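Local atomic coordinates of lovastatin nonaketide synthase mokA (PDB entry 6AD3), a protein that builds the polyketide precursor of lovastatin (monacolin K) in an iterative nine-step synthesis, the piece described here being its condensation domain. Residues Val157-Val162 / Asp192-Lys197; Thr107-Ala112 / Gly196-Leu201; Asn100-Phe105 / Thr455-Thr460. The protein carries 1 engineered substitution. One frame throughout, in Å; residues are numbered along the deposited sequence.

Interaction 1: Val157-Val162 / Asp192-Lys197; sequences VQVIQV and DFFWGK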
loop_
_atom_site.group_PDB
_atom_site.type_symbol
_atom_site.label_atom_id
_atom_site.label_comp_id
_atom_site.label_asym_id
_atom_site.label_seq_id
_atom_site.Cartn_x
_atom_site.Cartn_y
_atom_site.Cartn_z
ATOM N N VAL A 157 -21.554 11.411 -2.077
ATOM C CA VAL A 157 -20.843 11.789 -3.301
ATOM C C VAL A 157 -20.971 13.283 -3.486
ATOM O O VAL A 157 -22.082 13.830 -3.388
ATOM C CB VAL A 157 -21.439 11.072 -4.515
ATOM C CG1 VAL A 157 -20.717 11.464 -5.794
ATOM C CG2 VAL A 157 -21.403 9.567 -4.294
ATOM N N GLN A 158 -19.877 13.938 -3.875
ATOM C CA GLN A 158 -19.910 15.371 -4.101
ATOM C C GLN A 158 -19.333 15.731 -5.425
ATOM O O GLN A 158 -18.301 15.172 -5.838
ATOM C CB GLN A 158 -19.148 16.094 -3.025
ATOM C CG GLN A 158 -19.768 15.910 -1.649
ATOM C CD GLN A 158 -18.812 16.210 -0.560
ATOM O OE1 GLN A 158 -18.810 17.318 -0.018
ATOM N NE2 GLN A 158 -17.930 15.271 -0.276
ATOM N N VAL A 159 -19.985 16.676 -6.101
ATOM C CA VAL A 159 -19.448 17.202 -7.334
ATOM C C VAL A 159 -19.303 18.684 -7.124
ATOM O O VAL A 159 -20.323 19.375 -6.866
ATOM C CB VAL A 159 -20.361 16.889 -8.558
ATOM C CG1 VAL A 159 -19.740 17.415 -9.839
ATOM C CG2 VAL A 159 -20.600 15.384 -8.675
ATOM N N ILE A 160 -18.053 19.159 -7.065
ATOM C CA ILE A 160 -17.759 20.487 -6.476
ATOM C C ILE A 160 -17.069 21.422 -7.464
ATOM O O ILE A 160 -16.002 21.130 -7.976
ATOM C CB ILE A 160 -16.902 20.368 -5.197
ATOM C CG1 ILE A 160 -17.632 19.557 -4.128
ATOM C CG2 ILE A 160 -16.523 21.760 -4.647
ATOM C CD1 ILE A 160 -16.805 19.357 -2.870
ATOM N N GLN A 161 -17.716 22.547 -7.792
ATOM C CA GLN A 161 -17.082 23.529 -8.636
ATOM C C GLN A 161 -15.962 24.283 -7.889
ATOM O O GLN A 161 -16.170 24.796 -6.766
ATOM C CB GLN A 161 -18.113 24.549 -9.121
ATOM C CG GLN A 161 -17.600 25.364 -10.275
ATOM C CD GLN A 161 -18.595 26.426 -10.702
ATOM O OE1 GLN A 161 -19.796 26.282 -10.500
ATOM N NE2 GLN A 161 -18.104 27.464 -11.311
ATOM N N VAL A 162 -14.801 24.353 -8.498
ATOM C CA VAL A 162 -13.708 25.179 -7.963
ATOM C C VAL A 162 -13.280 26.199 -9.014
ATOM O O VAL A 162 -13.640 26.102 -10.177
ATOM C CB VAL A 162 -12.505 24.331 -7.487
ATOM C CG1 VAL A 162 -12.931 23.458 -6.336
ATOM C CG2 VAL A 162 -11.946 23.492 -8.628
ATOM N N ASP A 192 -15.696 14.899 -7.150
ATOM C CA ASP A 192 -15.301 15.346 -8.486
ATOM C C ASP A 192 -15.148 16.839 -8.441
ATOM O O ASP A 192 -16.173 17.561 -8.346
ATOM C CB ASP A 192 -16.394 14.960 -9.516
ATOM C CG ASP A 192 -16.158 15.574 -10.913
ATOM O OD1 ASP A 192 -15.036 16.048 -11.190
ATOM O OD2 ASP A 192 -17.138 15.614 -11.708
ATOM N N PHE A 193 -13.919 17.307 -8.226
ATOM C CA PHE A 193 -13.645 18.779 -8.280
ATOM C C PHE A 193 -13.551 19.181 -9.744
ATOM O O PHE A 193 -12.833 18.558 -10.516
ATOM C CB PHE A 193 -12.314 19.138 -7.602
ATOM C CG PHE A 193 -12.287 18.917 -6.126
ATOM C CD1 PHE A 193 -12.925 19.783 -5.265
ATOM C CD2 PHE A 193 -11.533 17.872 -5.588
ATOM C CE1 PHE A 193 -12.842 19.620 -3.886
ATOM C CE2 PHE A 193 -11.465 17.676 -4.224
ATOM C CZ PHE A 193 -12.091 18.535 -3.361
ATOM N N PHE A 194 -14.257 20.256 -10.167
ATOM C CA PHE A 194 -14.300 20.567 -11.591
ATOM C C PHE A 194 -14.183 22.067 -11.827
ATOM O O PHE A 194 -14.566 22.859 -10.978
ATOM C CB PHE A 194 -15.574 20.009 -12.238
ATOM C CG PHE A 194 -16.845 20.735 -11.864
ATOM C CD1 PHE A 194 -17.528 20.417 -10.707
ATOM C CD2 PHE A 194 -17.338 21.758 -12.669
ATOM C CE1 PHE A 194 -18.764 20.931 -10.455
ATOM C CE2 PHE A 194 -18.577 22.309 -12.397
ATOM C CZ PHE A 194 -19.268 21.930 -11.262
ATOM N N TRP A 195 -13.530 22.414 -12.927
ATOM C CA TRP A 195 -13.247 23.822 -13.271
ATOM C C TRP A 195 -12.989 23.929 -14.747
ATOM O O TRP A 195 -12.817 22.922 -15.437
ATOM C CB TRP A 195 -12.048 24.330 -12.503
ATOM C CG TRP A 195 -10.750 23.707 -12.920
ATOM C CD1 TRP A 195 -9.830 24.224 -13.796
ATOM C CD2 TRP A 195 -10.151 22.523 -12.366
ATOM N NE1 TRP A 195 -8.737 23.394 -13.876
ATOM C CE2 TRP A 195 -8.937 22.315 -13.054
ATOM C CE3 TRP A 195 -10.606 21.528 -11.491
ATOM C CZ2 TRP A 195 -8.111 21.201 -12.810
ATOM C CZ3 TRP A 195 -9.816 20.411 -11.286
ATOM C CH2 TRP A 195 -8.557 20.279 -11.913
ATOM N N GLY A 196 -12.862 25.168 -15.227
ATOM C CA GLY A 196 -12.391 25.409 -16.582
ATOM C C GLY A 196 -13.246 24.743 -17.635
ATOM O O GLY A 196 -14.466 24.636 -17.483
ATOM N N LYS A 197 -12.609 24.369 -18.727
ATOM C CA LYS A 197 -13.242 23.639 -19.786
ATOM C C LYS A 197 -13.070 22.136 -19.570
ATOM O O LYS A 197 -12.038 21.560 -19.918
ATOM C CB LYS A 197 -12.644 24.029 -21.121
ATOM C CG LYS A 197 -13.440 23.534 -22.301
ATOM C CD LYS A 197 -12.922 24.175 -23.588
ATOM C CE LYS A 197 -12.150 23.180 -24.441
ATOM N NZ LYS A 197 -13.089 22.343 -25.240
#
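Asp192 N donates to Gln158 O at 2.9 Å and Ile160 N to Asp192 O at 2.8 Å; two residues further along each strand, Phe194 N reaches Ile160 O and Val162 N reaches Phe194 O. These four bonds pair strand 157-161 with strand 188-195 in parallel, the two strands of a beta-alpha-beta unit whose connection contains helix 165-176. Phe193 CA adds a C-H contact to Ile160 O, 3.3 Å away.

One sheet face carries Val159, Gln161, Asp192 and Phe194. Phe194 CG stands between its own backbone N and carbonyl carbon (chi1 72°), which directs the ring across the neighbouring strand, with CE1 3.3 Å from Gln161 N. Gln161 CB then lies over the ring face in a CH-pi contact, 4.0 Å from the centroid. The Val159 side chain crosses that of Phe194 at about a right angle, CG1 touching CE1, and lies beside the side chain of Asp192, whose OD1 is engaged by His200 of the next strand. Helix 112-125 packs against this face through Ala112 and Leu115.

On the face of Ile160 and Phe193, Ile160 CB lies beside Phe193 CD1, and Leu175 of helix 165-176 touches the same ring. Val162 closes the end of the pairing with both methyls: CG1 is 3.8 Å from Phe193 CD1, and CG2 is 3.7 Å from Trp195 CE3.

Interaction 2: Thr107-Ala112 / Gly196-Leu201; sequences TGSIDA and GKDEHL
Thr107 OG1 donates a short hydrogen bond, 2.6 Å, to Glu199 OE1, approaching on the syn side of the carboxylate and 21° out of its plane. The two side chains lie side by side: the Glu199 chain bends at chi2 (-73°), which turns its carboxylate toward the threonine instead of straight out from the sheet. Next along the chain, Gly108 N bonds to Asp198 O at 2.8 Å. That bond flanks Thr107 and Glu199, which form a non-hydrogen-bonded antiparallel pair, the one bridge between these two segments. Asp198 CB presses on the Gly108 backbone, 3.4 Å from its carbonyl carbon.

The buried imidazole of His200 packs against Ile110, whose CD1 sits almost squarely over the ring centre, 3.9 Å from the centroid, in a CH-pi contact. At the ring edge, in plane, a water is 3.0 Å from His200 NE2; it accepts from Ile110 N and donates to Asp198 OD1, at 2.8 Å, so one solvent molecule knits both segments together.

In the second shell, Asp192 orients His200: its OD1 is hydrogen-bonded to the other ring nitrogen, ND1, which should hold the ring's rotation. Asp198 adopts left-handed backbone angles (phi 52°) in the turn between strands 188-195 and 199-206, a beta-hairpin. The far end of the 107-112 loop is anchored by Asp111, the N-cap of helix 112-125, with OD2 receiving Arg114 N and its backbone N donating to Tyr227 OH. The contact lies at the surface end of the sheet, where the hairpin turn meets the loop carrying strand 100-107 into helix 112-125.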
loop_
_atom_site.group_PDB
_atom_site.type_symbol
_atom_site.label_atom_id
_atom_site.label_comp_id
_atom_site.label_asym_id
_atom_site.label_seq_id
_atom_site.Cartn_x
_atom_site.Cartn_y
_atom_site.Cartn_z
ATOM N N THR A 107 -9.327 15.152 -18.005
ATOM C CA THR A 107 -9.713 16.241 -18.876
ATOM C C THR A 107 -10.746 15.733 -19.871
ATOM O O THR A 107 -10.487 14.785 -20.580
ATOM C CB THR A 107 -8.522 16.828 -19.660
ATOM O OG1 THR A 107 -7.527 17.321 -18.755
ATOM C CG2 THR A 107 -8.993 17.983 -20.546
ATOM N N GLY A 108 -11.927 16.331 -19.880
ATOM C CA GLY A 108 -12.963 15.881 -20.764
ATOM C C GLY A 108 -14.308 15.847 -20.102
ATOM O O GLY A 108 -14.411 15.909 -18.871
ATOM N N SER A 109 -15.364 15.719 -20.917
ATOM C CA SER A 109 -16.713 15.857 -20.415
ATOM C C SER A 109 -17.155 14.720 -19.461
ATOM O O SER A 109 -17.149 13.542 -19.823
ATOM C CB SER A 109 -17.696 15.992 -21.573
ATOM O OG SER A 109 -18.987 16.252 -21.060
ATOM N N ILE A 110 -17.598 15.107 -18.268
ATOM C CA ILE A 110 -18.291 14.209 -17.364
ATOM C C ILE A 110 -19.534 14.882 -16.849
ATOM O O ILE A 110 -19.470 15.921 -16.200
ATOM C CB ILE A 110 -17.441 13.857 -16.150
ATOM C CG1 ILE A 110 -16.089 13.295 -16.598
ATOM C CG2 ILE A 110 -18.175 12.872 -15.253
ATOM C CD1 ILE A 110 -15.162 12.985 -15.446
ATOM N N ASP A 111 -20.664 14.256 -17.098
ATOM C CA ASP A 111 -21.940 14.768 -16.632
ATOM C C ASP A 111 -22.079 14.518 -15.133
ATOM O O ASP A 111 -22.056 13.367 -14.699
ATOM C CB ASP A 111 -23.060 14.046 -17.390
ATOM C CG ASP A 111 -24.419 14.563 -17.029
ATOM O OD1 ASP A 111 -24.679 15.717 -17.336
ATOM O OD2 ASP A 111 -25.098 13.949 -16.219
ATOM N N ALA A 112 -22.359 15.570 -14.361
ATOM C CA ALA A 112 -22.372 15.480 -12.893
ATOM C C ALA A 112 -23.434 14.526 -12.391
ATOM O O ALA A 112 -23.210 13.732 -11.456
ATOM C CB ALA A 112 -22.609 16.863 -12.289
ATOM N N GLY A 196 -12.862 25.168 -15.227
ATOM C CA GLY A 196 -12.391 25.409 -16.582
ATOM C C GLY A 196 -13.246 24.743 -17.635
ATOM O O GLY A 196 -14.466 24.636 -17.483
ATOM N N LYS A 197 -12.609 24.369 -18.727
ATOM C CA LYS A 197 -13.242 23.639 -19.786
ATOM C C LYS A 197 -13.070 22.136 -19.570
ATOM O O LYS A 197 -12.038 21.560 -19.918
ATOM C CB LYS A 197 -12.644 24.029 -21.121
ATOM C CG LYS A 197 -13.440 23.534 -22.301
ATOM C CD LYS A 197 -12.922 24.175 -23.588
ATOM C CE LYS A 197 -12.150 23.180 -24.441
ATOM N NZ LYS A 197 -13.089 22.343 -25.240
ATOM N N ASP A 198 -14.064 21.553 -18.911
ATOM C CA ASP A 198 -14.100 20.102 -18.649
ATOM C C ASP A 198 -12.799 19.636 -18.002
ATOM O O ASP A 198 -12.372 18.525 -18.240
ATOM C CB ASP A 198 -14.362 19.292 -19.929
ATOM C CG ASP A 198 -15.727 19.567 -20.529
ATOM O OD1 ASP A 198 -16.738 19.600 -19.809
ATOM O OD2 ASP A 198 -15.773 19.797 -21.722
ATOM N N GLU A 199 -12.274 20.410 -17.055
ATOM C CA GLU A 199 -11.218 19.880 -16.211
ATOM C C GLU A 199 -11.780 19.290 -14.911
ATOM O O GLU A 199 -12.767 19.815 -14.330
ATOM C CB GLU A 199 -10.142 20.922 -15.882
ATOM C CG GLU A 199 -9.388 21.461 -17.085
ATOM C CD GLU A 199 -8.409 20.487 -17.690
ATOM O OE1 GLU A 199 -8.287 19.314 -17.236
ATOM O OE2 GLU A 199 -7.786 20.882 -18.680
ATOM N N HIS A 200 -11.092 18.246 -14.419
ATOM C CA HIS A 200 -11.490 17.543 -13.208
ATOM C C HIS A 200 -10.307 17.140 -12.378
ATOM O O HIS A 200 -9.268 16.782 -12.921
ATOM C CB HIS A 200 -12.222 16.256 -13.582
ATOM C CG HIS A 200 -13.471 16.495 -14.343
ATOM N ND1 HIS A 200 -14.679 16.715 -13.731
ATOM C CD2 HIS A 200 -13.691 16.611 -15.673
ATOM C CE1 HIS A 200 -15.592 16.978 -14.647
ATOM N NE2 HIS A 200 -15.008 16.953 -15.834
ATOM N N LEU A 201 -10.564 17.002 -11.077
ATOM C CA LEU A 201 -9.766 16.172 -10.168
ATOM C C LEU A 201 -10.716 15.271 -9.367
ATOM O O LEU A 201 -11.513 15.745 -8.568
ATOM C CB LEU A 201 -8.915 17.052 -9.246
ATOM C CG LEU A 201 -8.124 16.320 -8.161
ATOM C CD1 LEU A 201 -7.117 15.399 -8.806
ATOM C CD2 LEU A 201 -7.460 17.321 -7.234
HETATM O O HOH W 1 -17.140 17.948 -17.642
#

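Interaction 3: Asn100-Phe105 / Thr455-Thr460; sequences NTIGMF and TEVIAT
Phe105 and Ile458 make the tight part of this contact: Phe105 CE2 lies 3.4 Å from both CG1 and CD1 of Ile458. The isoleucine CG1 is held well off a staggered position (chi1 -22°), consistent with strain from this crowding. The extended Glu456 side chain runs alongside the ring, with its carboxylate plane 33° from the ring plane. Arg165 of helix 165-176 ties the two together by a salt bridge to Glu456 OE1 and a cation-pi contact with Phe105. Thr101 and Thr460 share this helix-covered face; Tyr172 OH bonds to Thr101 O and Thr460 OG1.

Strands 100-107 and 453-460 are antiparallel neighbours, the latter an outermost strand of the five-stranded mixed sheet. It returns from late in the chain, consistent with the crossover between condensation-domain lobes. Gly103 and Ile458 exchange two bonds, Gly103 N to Ile458 O at 2.7 Å. At Thr455-Glu456, opposite Phe105, a classic beta bulge interrupts the pattern: Phe105 O receives Thr455 N at 2.9 Å, leaving Glu456 N buried without a partner.

The other face is more solvent-exposed at Val457 and Ala459. There Ile102 CD1 rests on Ala459 CB at 3.8 Å, and Met104 CE touches Val457 CB; the exception is Met104 SD, only 3.1 Å from Glu456 O. At the Thr101 end, a water donates to Thr460 O and is hydrogen-bonded to Thr101 OG1.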
loop_
_atom_site.group_PDB
_atom_site.type_symbol
_atom_site.label_atom_id
_atom_site.label_comp_id
_atom_site.label_asym_id
_atom_site.label_seq_id
_atom_site.Cartn_x
_atom_site.Cartn_y
_atom_site.Cartn_z
ATOM N N ASN A 100 -6.225 7.818 3.622
ATOM C CA ASN A 100 -5.707 7.540 2.280
ATOM C C ASN A 100 -6.479 8.350 1.267
ATOM O O ASN A 100 -7.731 8.410 1.312
ATOM C CB ASN A 100 -5.870 6.059 1.948
ATOM C CG ASN A 100 -5.263 5.156 2.975
ATOM O OD1 ASN A 100 -4.067 4.851 2.910
ATOM N ND2 ASN A 100 -6.047 4.777 3.982
ATOM N N THR A 101 -5.770 9.009 0.363
ATOM C CA THR A 101 -6.390 9.956 -0.546
ATOM C C THR A 101 -5.740 9.916 -1.929
ATOM O O THR A 101 -4.550 10.166 -2.061
ATOM C CB THR A 101 -6.315 11.395 0.022
ATOM O OG1 THR A 101 -6.614 11.405 1.425
ATOM C CG2 THR A 101 -7.284 12.333 -0.708
ATOM N N ILE A 102 -6.515 9.518 -2.938
ATOM C CA ILE A 102 -6.000 9.300 -4.295
ATOM C C ILE A 102 -6.754 10.228 -5.241
ATOM O O ILE A 102 -7.988 10.133 -5.345
ATOM C CB ILE A 102 -6.243 7.852 -4.768
ATOM C CG1 ILE A 102 -5.711 6.865 -3.745
ATOM C CG2 ILE A 102 -5.562 7.617 -6.126
ATOM C CD1 ILE A 102 -4.213 7.003 -3.433
ATOM N N GLY A 103 -6.020 11.165 -5.879
ATOM C CA GLY A 103 -6.634 12.125 -6.808
ATOM C C GLY A 103 -6.221 11.848 -8.255
ATOM O O GLY A 103 -5.065 11.598 -8.525
ATOM N N MET A 104 -7.182 11.752 -9.147
ATOM C CA MET A 104 -6.904 11.566 -10.537
ATOM C C MET A 104 -7.359 12.792 -11.333
ATOM O O MET A 104 -8.567 13.054 -11.472
ATOM C CB MET A 104 -7.572 10.315 -11.068
ATOM C CG MET A 104 -7.098 9.963 -12.494
ATOM S SD MET A 104 -5.294 9.669 -12.744
ATOM C CE MET A 104 -5.110 8.013 -12.080
ATOM N N PHE A 105 -6.387 13.495 -11.877
ATOM C CA PHE A 105 -6.657 14.611 -12.805
ATOM C C PHE A 105 -7.135 14.033 -14.117
ATOM O O PHE A 105 -6.528 13.094 -14.644
ATOM C CB PHE A 105 -5.389 15.433 -13.036
ATOM C CG PHE A 105 -5.001 16.269 -11.885
ATOM C CD1 PHE A 105 -5.691 17.419 -11.592
ATOM C CD2 PHE A 105 -3.947 15.895 -11.059
ATOM C CE1 PHE A 105 -5.299 18.234 -10.540
ATOM C CE2 PHE A 105 -3.623 16.638 -9.951
ATOM C CZ PHE A 105 -4.227 17.861 -9.745
ATOM N N THR A 455 -4.756 12.192 -16.752
ATOM C CA THR A 455 -3.473 12.745 -17.118
ATOM C C THR A 455 -2.405 12.521 -16.037
ATOM O O THR A 455 -1.224 12.621 -16.303
ATOM C CB THR A 455 -3.609 14.249 -17.403
ATOM O OG1 THR A 455 -4.096 14.907 -16.233
ATOM C CG2 THR A 455 -4.576 14.503 -18.564
ATOM N N GLU A 456 -2.816 12.395 -14.778
ATOM C CA GLU A 456 -1.881 12.564 -13.648
ATOM C C GLU A 456 -2.555 12.082 -12.372
ATOM O O GLU A 456 -3.740 12.345 -12.171
ATOM C CB GLU A 456 -1.525 14.010 -13.455
ATOM C CG GLU A 456 -0.451 14.226 -12.434
ATOM C CD GLU A 456 -0.219 15.687 -12.117
ATOM O OE1 GLU A 456 -0.646 16.533 -12.912
ATOM O OE2 GLU A 456 0.495 15.969 -11.131
ATOM N N VAL A 457 -1.819 11.353 -11.535
ATOM C CA VAL A 457 -2.358 10.941 -10.216
ATOM C C VAL A 457 -1.575 11.623 -9.088
ATOM O O VAL A 457 -0.386 11.942 -9.236
ATOM C CB VAL A 457 -2.309 9.405 -10.038
ATOM C CG1 VAL A 457 -0.869 8.920 -10.061
ATOM C CG2 VAL A 457 -2.995 8.983 -8.736
ATOM N N ILE A 458 -2.279 12.005 -8.033
ATOM C CA ILE A 458 -1.666 12.483 -6.787
ATOM C C ILE A 458 -2.112 11.445 -5.767
ATOM O O ILE A 458 -3.305 11.188 -5.637
ATOM C CB ILE A 458 -2.285 13.791 -6.225
ATOM C CG1 ILE A 458 -2.989 14.605 -7.257
ATOM C CG2 ILE A 458 -1.300 14.576 -5.382
ATOM C CD1 ILE A 458 -3.560 15.881 -6.663
ATOM N N ALA A 459 -1.165 10.858 -5.054
ATOM C CA ALA A 459 -1.463 9.811 -4.093
ATOM C C ALA A 459 -0.880 10.143 -2.747
ATOM O O ALA A 459 0.306 10.430 -2.619
ATOM C CB ALA A 459 -0.898 8.476 -4.580
ATOM N N THR A 460 -1.720 10.130 -1.735
ATOM C CA THR A 460 -1.239 10.271 -0.355
ATOM C C THR A 460 -1.804 9.099 0.476
ATOM O O THR A 460 -2.907 9.160 1.011
ATOM C CB THR A 460 -1.653 11.638 0.252
ATOM O OG1 THR A 460 -1.261 12.696 -0.639
ATOM C CG2 THR A 460 -1.040 11.835 1.586
HETATM O O HOH W 2 -4.338 10.882 2.635
#

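All three contacts belong to one mixed sheet, ordered 157-161, 188-195, 199-206, 100-107, 453-460. Interaction 1 pairs the first two strands, interaction 2 joins the ends of the third and fourth, and interaction 3 pairs the last two. The centres of interactions 1 and 2 are about 8 Å apart; interaction 3 lies about 15 and 16 Å from them. Interactions 1 and 2 share Gly196 and Lys197 in the hairpin turn, while Leu201 CD1 packs on the Gly103-Phe105 backbone. Along the chain, interaction 3 spans the other two, so the late strand 453-460 completes a sheet otherwise built from residues 100-206, with helix 165-176 against one face.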